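Long-range contacts in GGDEF family protein (Vibrio cholerae, PDB 5GZS), which binds arginine in its periplasmic portion and, as a GGDEF-family diguanylate cyclase, probably couples periplasmic sensing to synthesis of cyclic di-GMP: residues A9-T17 against A140-L148; P73-L81 against Q192-Q203. All blocks are in the same frame, centred on the assembly; numbering follows the deposited sequence.

Contact 1 of 2, residues A9-T17 against A140-L148; sequences ATEADDVVT and AINQLKPML. With ARG (arginine), chain B.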
# COMPACT_ATOMS: atom_id res chain seq x y z
N ALA A 9 -20.11 9.49 -34.15
CA ALA A 9 -20.92 8.68 -33.25
C ALA A 9 -20.99 9.26 -31.85
O ALA A 9 -20.00 9.81 -31.36
CB ALA A 9 -20.38 7.25 -33.19
N THR A 10 -22.13 9.11 -31.21
CA THR A 10 -22.27 9.44 -29.80
C THR A 10 -23.12 8.47 -28.98
O THR A 10 -24.11 7.96 -29.45
CB THR A 10 -22.83 10.84 -29.58
OG1 THR A 10 -24.18 10.91 -30.00
CG2 THR A 10 -22.06 11.81 -30.36
N GLU A 11 -22.72 8.26 -27.73
CA GLU A 11 -23.46 7.42 -26.80
C GLU A 11 -23.86 8.20 -25.55
O GLU A 11 -23.00 8.67 -24.80
CB GLU A 11 -22.63 6.19 -26.42
CG GLU A 11 -23.46 5.02 -25.90
CD GLU A 11 -22.83 4.35 -24.70
OE1 GLU A 11 -23.57 3.75 -23.89
OE2 GLU A 11 -21.59 4.43 -24.55
N ALA A 12 -25.16 8.33 -25.34
CA ALA A 12 -25.69 9.05 -24.21
C ALA A 12 -25.19 10.49 -24.26
O ALA A 12 -25.12 11.06 -25.30
CB ALA A 12 -25.27 8.37 -22.93
N ASP A 13 -24.89 11.07 -23.11
CA ASP A 13 -24.44 12.45 -23.02
C ASP A 13 -22.97 12.50 -23.31
O ASP A 13 -22.17 12.39 -22.44
CB ASP A 13 -24.68 12.97 -21.62
CG ASP A 13 -24.51 14.44 -21.53
OD1 ASP A 13 -24.72 15.12 -22.50
OD2 ASP A 13 -24.17 14.93 -20.47
N ASP A 14 -22.63 12.66 -24.57
CA ASP A 14 -21.26 12.56 -24.99
C ASP A 14 -20.67 13.93 -25.09
O ASP A 14 -20.49 14.44 -26.15
CB ASP A 14 -21.20 11.84 -26.31
CG ASP A 14 -19.92 11.16 -26.52
OD1 ASP A 14 -18.91 11.68 -26.07
OD2 ASP A 14 -19.91 10.13 -27.18
N VAL A 15 -20.38 14.51 -23.95
CA VAL A 15 -20.04 15.88 -23.90
C VAL A 15 -18.68 16.13 -24.50
O VAL A 15 -18.45 17.15 -25.06
CB VAL A 15 -20.19 16.41 -22.48
CG1 VAL A 15 -19.62 15.44 -21.50
CG2 VAL A 15 -19.57 17.76 -22.31
N VAL A 16 -17.79 15.17 -24.41
CA VAL A 16 -16.46 15.39 -24.97
C VAL A 16 -16.48 15.28 -26.49
O VAL A 16 -15.68 15.93 -27.18
CB VAL A 16 -15.42 14.41 -24.37
CG1 VAL A 16 -14.07 14.55 -25.03
CG2 VAL A 16 -15.27 14.65 -22.87
N THR A 17 -17.41 14.50 -27.03
CA THR A 17 -17.48 14.35 -28.48
C THR A 17 -18.05 15.62 -29.10
O THR A 17 -17.60 16.09 -30.14
CB THR A 17 -18.33 13.13 -28.89
OG1 THR A 17 -17.74 11.93 -28.36
CG2 THR A 17 -18.41 12.99 -30.41
N ALA A 140 -18.26 5.43 -18.48
CA ALA A 140 -17.69 6.75 -18.79
C ALA A 140 -18.61 7.91 -18.45
O ALA A 140 -19.75 7.72 -18.02
CB ALA A 140 -17.32 6.81 -20.25
N ILE A 141 -18.10 9.12 -18.69
CA ILE A 141 -18.82 10.37 -18.44
C ILE A 141 -20.16 10.42 -19.18
O ILE A 141 -21.09 11.09 -18.74
CB ILE A 141 -17.94 11.60 -18.82
CG1 ILE A 141 -18.58 12.92 -18.37
CG2 ILE A 141 -17.65 11.63 -20.31
CD1 ILE A 141 -17.67 14.11 -18.54
N ASN A 142 -20.26 9.70 -20.30
CA ASN A 142 -21.53 9.58 -21.04
C ASN A 142 -22.73 9.25 -20.16
O ASN A 142 -23.87 9.68 -20.41
CB ASN A 142 -21.40 8.50 -22.10
CG ASN A 142 -20.24 8.76 -23.04
OD1 ASN A 142 -19.07 8.72 -22.63
ND2 ASN A 142 -20.55 9.04 -24.30
N GLN A 143 -22.48 8.49 -19.10
CA GLN A 143 -23.56 8.05 -18.24
C GLN A 143 -23.81 8.98 -17.06
O GLN A 143 -24.83 8.86 -16.39
CB GLN A 143 -23.27 6.65 -17.72
CG GLN A 143 -22.98 5.62 -18.80
CD GLN A 143 -24.13 5.44 -19.78
OE1 GLN A 143 -25.29 5.66 -19.43
NE2 GLN A 143 -23.81 5.01 -21.01
N LEU A 144 -22.91 9.93 -16.83
CA LEU A 144 -22.94 10.71 -15.60
C LEU A 144 -24.26 11.46 -15.38
O LEU A 144 -24.94 11.26 -14.35
CB LEU A 144 -21.79 11.71 -15.58
CG LEU A 144 -21.62 12.39 -14.21
CD1 LEU A 144 -21.40 11.32 -13.15
CD2 LEU A 144 -20.46 13.37 -14.21
N LYS A 145 -24.61 12.32 -16.32
CA LYS A 145 -25.81 13.14 -16.19
C LYS A 145 -27.09 12.26 -16.09
O LYS A 145 -27.84 12.39 -15.13
CB LYS A 145 -25.89 14.16 -17.33
CG LYS A 145 -27.07 15.13 -17.28
CD LYS A 145 -27.03 16.12 -18.46
CE LYS A 145 -26.45 17.43 -17.97
NZ LYS A 145 -25.84 18.31 -19.02
N PRO A 146 -27.30 11.31 -17.02
CA PRO A 146 -28.53 10.52 -16.83
C PRO A 146 -28.50 9.66 -15.58
O PRO A 146 -29.54 9.49 -14.94
CB PRO A 146 -28.59 9.64 -18.09
CG PRO A 146 -27.17 9.62 -18.61
CD PRO A 146 -26.59 10.95 -18.26
N MSE A 147 -27.34 9.14 -15.21
CA MSE A 147 -27.24 8.28 -14.03
C MSE A 147 -27.51 9.04 -12.73
O MSE A 147 -28.27 8.58 -11.90
CB MSE A 147 -25.88 7.59 -13.98
CG MSE A 147 -25.87 6.22 -13.34
SE MSE A 147 -26.96 4.94 -14.28
CE MSE A 147 -25.60 3.73 -14.99
N LEU A 148 -26.90 10.20 -12.55
CA LEU A 148 -27.11 10.96 -11.31
C LEU A 148 -28.53 11.50 -11.21
O LEU A 148 -28.99 11.82 -10.12
CB LEU A 148 -26.12 12.12 -11.20
CG LEU A 148 -24.84 11.84 -10.41
CD1 LEU A 148 -24.07 10.71 -11.06
CD2 LEU A 148 -24.00 13.07 -10.35
N ARG B . -12.48 4.34 -23.67
CA ARG B . -12.93 3.01 -23.28
C ARG B . -12.94 2.07 -24.48
O ARG B . -12.85 0.85 -24.34
CB ARG B . -14.32 3.08 -22.67
CG ARG B . -15.40 3.56 -23.62
CD ARG B . -16.63 3.91 -22.81
NE ARG B . -17.75 4.28 -23.65
CZ ARG B . -17.85 5.45 -24.27
NH1 ARG B . -16.89 6.35 -24.16
NH2 ARG B . -18.92 5.69 -25.02
OXT ARG B . -13.02 2.51 -25.62
O HOH W 1 -22.94 13.20 -18.39

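Contact 2 of 2, residues P73-L81 against Q192-Q203; sequences PTNIEYTYL and QRLLRESIQKYQ. With ARG (arginine), chain B.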
# COMPACT_ATOMS: atom_id res chain seq x y z
N PRO A 73 -3.72 9.27 -29.11
CA PRO A 73 -4.66 9.68 -28.06
C PRO A 73 -4.83 11.19 -28.02
O PRO A 73 -3.85 11.90 -28.20
CB PRO A 73 -4.02 9.13 -26.77
CG PRO A 73 -2.68 8.62 -27.16
CD PRO A 73 -2.75 8.29 -28.61
N THR A 74 -6.06 11.66 -27.81
CA THR A 74 -6.35 13.08 -27.96
C THR A 74 -6.75 13.68 -26.64
O THR A 74 -6.71 14.90 -26.49
CB THR A 74 -7.48 13.36 -29.01
OG1 THR A 74 -8.67 12.61 -28.69
CG2 THR A 74 -7.04 12.94 -30.41
N ASN A 75 -7.12 12.82 -25.69
CA ASN A 75 -7.67 13.27 -24.39
C ASN A 75 -7.89 12.15 -23.39
O ASN A 75 -7.89 10.97 -23.76
CB ASN A 75 -9.01 13.99 -24.59
CG ASN A 75 -10.00 13.15 -25.39
OD1 ASN A 75 -9.96 13.13 -26.63
ND2 ASN A 75 -10.89 12.43 -24.68
N ILE A 76 -8.09 12.52 -22.13
CA ILE A 76 -8.48 11.54 -21.11
C ILE A 76 -9.98 11.27 -21.21
O ILE A 76 -10.70 11.88 -22.00
CB ILE A 76 -8.15 12.00 -19.66
CG1 ILE A 76 -8.99 13.21 -19.25
CG2 ILE A 76 -6.65 12.26 -19.48
CD1 ILE A 76 -8.63 13.77 -17.91
N GLU A 77 -10.45 10.33 -20.41
CA GLU A 77 -11.86 10.00 -20.36
C GLU A 77 -12.27 9.83 -18.90
O GLU A 77 -11.78 8.95 -18.20
CB GLU A 77 -12.12 8.73 -21.17
CG GLU A 77 -13.54 8.25 -21.23
CD GLU A 77 -13.62 6.87 -21.88
OE1 GLU A 77 -12.78 6.01 -21.50
OE2 GLU A 77 -14.49 6.64 -22.76
N TYR A 78 -13.15 10.70 -18.42
CA TYR A 78 -13.61 10.60 -17.04
C TYR A 78 -14.39 9.28 -16.87
O TYR A 78 -15.28 8.96 -17.66
CB TYR A 78 -14.47 11.80 -16.65
CG TYR A 78 -13.69 13.05 -16.31
CD1 TYR A 78 -13.20 13.88 -17.31
CD2 TYR A 78 -13.45 13.41 -14.99
CE1 TYR A 78 -12.50 15.02 -16.99
CE2 TYR A 78 -12.75 14.53 -14.67
CZ TYR A 78 -12.27 15.34 -15.66
OH TYR A 78 -11.57 16.48 -15.32
N THR A 79 -14.02 8.52 -15.84
CA THR A 79 -14.52 7.17 -15.65
C THR A 79 -14.98 6.97 -14.22
O THR A 79 -14.26 7.27 -13.27
CB THR A 79 -13.45 6.13 -16.02
OG1 THR A 79 -13.16 6.21 -17.42
CG2 THR A 79 -13.93 4.70 -15.69
N TYR A 80 -16.21 6.46 -14.07
CA TYR A 80 -16.86 6.45 -12.76
C TYR A 80 -17.37 5.07 -12.37
O TYR A 80 -17.78 4.25 -13.23
CB TYR A 80 -18.04 7.46 -12.72
CG TYR A 80 -17.68 8.89 -13.12
CD1 TYR A 80 -17.70 9.28 -14.47
CD2 TYR A 80 -17.37 9.85 -12.16
CE1 TYR A 80 -17.40 10.56 -14.85
CE2 TYR A 80 -17.07 11.15 -12.52
CZ TYR A 80 -17.07 11.50 -13.88
OH TYR A 80 -16.76 12.77 -14.28
N LEU A 81 -17.33 4.82 -11.06
CA LEU A 81 -18.14 3.77 -10.44
C LEU A 81 -19.50 4.38 -10.11
O LEU A 81 -19.58 5.28 -9.26
CB LEU A 81 -17.48 3.21 -9.18
CG LEU A 81 -18.34 2.21 -8.38
CD1 LEU A 81 -18.66 0.93 -9.18
CD2 LEU A 81 -17.65 1.88 -7.08
N GLN A 192 -6.40 21.51 -26.14
CA GLN A 192 -6.04 20.79 -24.94
C GLN A 192 -6.46 21.57 -23.69
O GLN A 192 -7.08 21.00 -22.80
CB GLN A 192 -4.55 20.48 -24.90
CG GLN A 192 -4.14 19.34 -25.84
CD GLN A 192 -4.84 18.01 -25.49
OE1 GLN A 192 -4.83 17.57 -24.34
NE2 GLN A 192 -5.44 17.38 -26.49
N ARG A 193 -6.16 22.86 -23.62
CA ARG A 193 -6.55 23.62 -22.44
C ARG A 193 -8.07 23.69 -22.30
O ARG A 193 -8.64 23.72 -21.20
CB ARG A 193 -5.96 25.03 -22.50
CG ARG A 193 -6.49 25.91 -21.40
CD ARG A 193 -5.63 27.13 -21.16
NE ARG A 193 -6.35 28.04 -20.30
CZ ARG A 193 -6.01 29.30 -20.06
NH1 ARG A 193 -4.92 29.80 -20.61
NH2 ARG A 193 -6.77 30.06 -19.26
N LEU A 194 -8.73 23.68 -23.44
CA LEU A 194 -10.18 23.72 -23.48
C LEU A 194 -10.81 22.40 -23.01
O LEU A 194 -11.88 22.40 -22.36
CB LEU A 194 -10.63 24.05 -24.89
CG LEU A 194 -12.12 23.92 -25.16
CD1 LEU A 194 -12.92 24.84 -24.26
CD2 LEU A 194 -12.39 24.21 -26.64
N LEU A 195 -10.15 21.29 -23.33
CA LEU A 195 -10.68 19.97 -22.98
C LEU A 195 -10.47 19.68 -21.50
O LEU A 195 -11.30 19.04 -20.85
CB LEU A 195 -10.03 18.87 -23.82
CG LEU A 195 -10.46 18.85 -25.29
CD1 LEU A 195 -9.63 17.85 -26.10
CD2 LEU A 195 -11.93 18.49 -25.34
N ARG A 196 -9.35 20.15 -20.97
CA ARG A 196 -9.05 19.99 -19.57
C ARG A 196 -10.09 20.68 -18.74
O ARG A 196 -10.70 20.10 -17.85
CB ARG A 196 -7.69 20.57 -19.20
CG ARG A 196 -6.49 19.84 -19.67
CD ARG A 196 -5.29 20.36 -18.87
NE ARG A 196 -5.15 21.81 -18.97
CZ ARG A 196 -4.36 22.42 -19.84
NH1 ARG A 196 -3.64 21.70 -20.70
NH2 ARG A 196 -4.29 23.75 -19.86
N GLU A 197 -10.28 21.96 -19.00
CA GLU A 197 -11.06 22.74 -18.09
C GLU A 197 -12.55 22.59 -18.34
O GLU A 197 -13.31 22.48 -17.37
CB GLU A 197 -10.67 24.20 -18.17
CG GLU A 197 -9.21 24.45 -18.06
CD GLU A 197 -8.88 25.87 -18.33
OE1 GLU A 197 -9.83 26.67 -18.46
OE2 GLU A 197 -7.68 26.19 -18.44
N SER A 198 -12.99 22.55 -19.59
CA SER A 198 -14.45 22.63 -19.76
C SER A 198 -15.10 21.33 -19.33
O SER A 198 -16.13 21.35 -18.71
CB SER A 198 -14.86 23.03 -21.19
OG SER A 198 -14.61 22.02 -22.15
N ILE A 199 -14.45 20.21 -19.63
CA ILE A 199 -14.98 18.92 -19.23
C ILE A 199 -14.97 18.74 -17.72
O ILE A 199 -15.92 18.22 -17.13
CB ILE A 199 -14.20 17.76 -19.86
CG1 ILE A 199 -14.20 17.89 -21.37
CG2 ILE A 199 -14.82 16.44 -19.46
CD1 ILE A 199 -15.57 18.20 -21.96
N GLN A 200 -13.87 19.16 -17.09
CA GLN A 200 -13.78 19.09 -15.62
C GLN A 200 -14.90 19.91 -14.98
O GLN A 200 -15.61 19.44 -14.10
CB GLN A 200 -12.42 19.59 -15.15
CG GLN A 200 -12.34 19.88 -13.70
CD GLN A 200 -11.63 18.79 -12.95
OE1 GLN A 200 -12.07 17.64 -12.92
NE2 GLN A 200 -10.49 19.14 -12.36
N LYS A 201 -15.07 21.13 -15.48
CA LYS A 201 -16.10 22.04 -15.04
C LYS A 201 -17.46 21.39 -15.26
O LYS A 201 -18.36 21.50 -14.42
CB LYS A 201 -15.98 23.38 -15.81
CG LYS A 201 -17.08 24.42 -15.53
CD LYS A 201 -17.27 24.65 -14.03
CE LYS A 201 -18.08 25.91 -13.71
NZ LYS A 201 -19.14 25.72 -12.66
N TYR A 202 -17.59 20.70 -16.39
CA TYR A 202 -18.87 20.17 -16.79
C TYR A 202 -19.27 19.09 -15.83
O TYR A 202 -20.37 19.14 -15.32
CB TYR A 202 -18.84 19.66 -18.22
CG TYR A 202 -20.13 19.05 -18.69
CD1 TYR A 202 -20.43 17.71 -18.44
CD2 TYR A 202 -21.05 19.79 -19.42
CE1 TYR A 202 -21.61 17.14 -18.88
CE2 TYR A 202 -22.24 19.23 -19.87
CZ TYR A 202 -22.51 17.90 -19.60
OH TYR A 202 -23.67 17.35 -20.05
N GLN A 203 -18.39 18.12 -15.57
CA GLN A 203 -18.80 16.99 -14.72
C GLN A 203 -18.80 17.35 -13.23
O GLN A 203 -19.60 16.83 -12.47
CB GLN A 203 -17.93 15.75 -15.00
CG GLN A 203 -16.42 15.85 -14.80
CD GLN A 203 -15.99 15.67 -13.35
OE1 GLN A 203 -16.28 14.66 -12.70
NE2 GLN A 203 -15.31 16.67 -12.82
N ARG B . -12.48 4.34 -23.67
CA ARG B . -12.93 3.01 -23.28
C ARG B . -12.94 2.07 -24.48
O ARG B . -12.85 0.85 -24.34
CB ARG B . -14.32 3.08 -22.67
CG ARG B . -15.40 3.56 -23.62
CD ARG B . -16.63 3.91 -22.81
NE ARG B . -17.75 4.28 -23.65
CZ ARG B . -17.85 5.45 -24.27
NH1 ARG B . -16.89 6.35 -24.16
NH2 ARG B . -18.92 5.69 -25.02
OXT ARG B . -13.02 2.51 -25.62
O HOH W 2 -10.27 17.09 -17.64

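Contact 1 of 2, residues A9-T17 against A140-L148
The amide of Asn142 overlaps the loop at Glu11-Asp14, lying side by side with the Asp14 carboxylate, the two planes 72° apart. With CG beside its own backbone N (chi1 -55°), Asn142 directs ND2 to Glu11 O at 2.5 Å, in both the amide and the carbonyl plane. The backbone answers: Asp13 N donates to a lone pair of Asn142 O at 3.2 Å, and Asn142 CA makes a C-H...O contact with Asp13 O. The small methyl of Ala12 lies against the Asn142 backbone. Val15 CG1 meets Ile141 CD1 at 3.8 Å, the two branched chains crossing at about a right angle. Asp14, at the N-cap, accepts weakly from Thr17 N on OD1, and OD1 also takes the Thr17 hydroxyl at 2.6 Å, from above the carboxylate plane. A water joins Asp13 OD2 to Ile141 O and Lys145 N. Lys145 NZ, 4.0 Å from Asp13 OD2, is too far for a salt bridge, but both probably bond the hydroxyl of Tyr202; Arg18 pairs with Asp13 OD1. Glu11 offers OE2 to NH2 of the bound arginine at 3.0 Å, so its carboxylate complements the charge of the ligand's guanidinium while its carbonyl is held by Asn142.

Contact 2 of 2, residues P73-L81 against Q192-Q203
Tyr78 packs its ring on helix 189-218 and Tyr80 reaches it with its hydroxyl, in a family 3 solute-binding-protein domain; strand 73-75 passes the helix segment at 9.6 Å, with 47° between the axes, and holds a classic beta bulge at Thr74 and Asn75 opposite Val166. Gln192 NE2 gives a nearly straight hydrogen bond to Thr74 O at 2.8 Å and also reaches Ala186 O. Tyr78 OH donates to Gln200 OE1 from above the amide plane at 2.7 Å, while a water bridges that hydroxyl to Arg196 O. Tyr80 OH donates to Gln203 OE1 at 2.5 Å, the acceptor lying at the ring edge; OE1 also takes a bond from Arg207. Gln203 NE2 folds back onto Gln200 O, fixing this amide's rotation.

Among apolar contacts, Gln203 CG sits over a face of the Tyr78 ring, a CH-pi contact 4.0 Å from the centroid, and Ile199 CG2 approaches CE1 of the same ring obliquely. Tyrosine suits both places, pairing a packing ring (that of Tyr80 on Val154 and Leu156 of strand 153-156) with a hydroxyl for a helix glutamine. Glu77, pointing away from the helix, takes N of the bound arginine on OE1 and NH1 on OE2, each at 2.8 Å.

Contacts 1 and 2 have centres 12 Å apart, and their segments alternate along the chain. Tyr202, in the helix of contact 2, ties them together: its OH lies 2.5 Å from Asp13 OD2 and 2.6 Å from Lys145 NZ, both probable hydrogen bonds. Packing adds Leu144 CD2 against Gln203 CB at 3.6 Å and Val16 CG2 against Ile199 CD1 at 3.7 Å. The ligand is a second meeting point, since contact 1 supplies an acid to one guanidinium nitrogen and contact 2 an acid to the other and to the amino group. Asn57, Thr59, Arg64 and Thr102 also bond this arginine, consistent with a solute-binding cleft that recognises both ends of it.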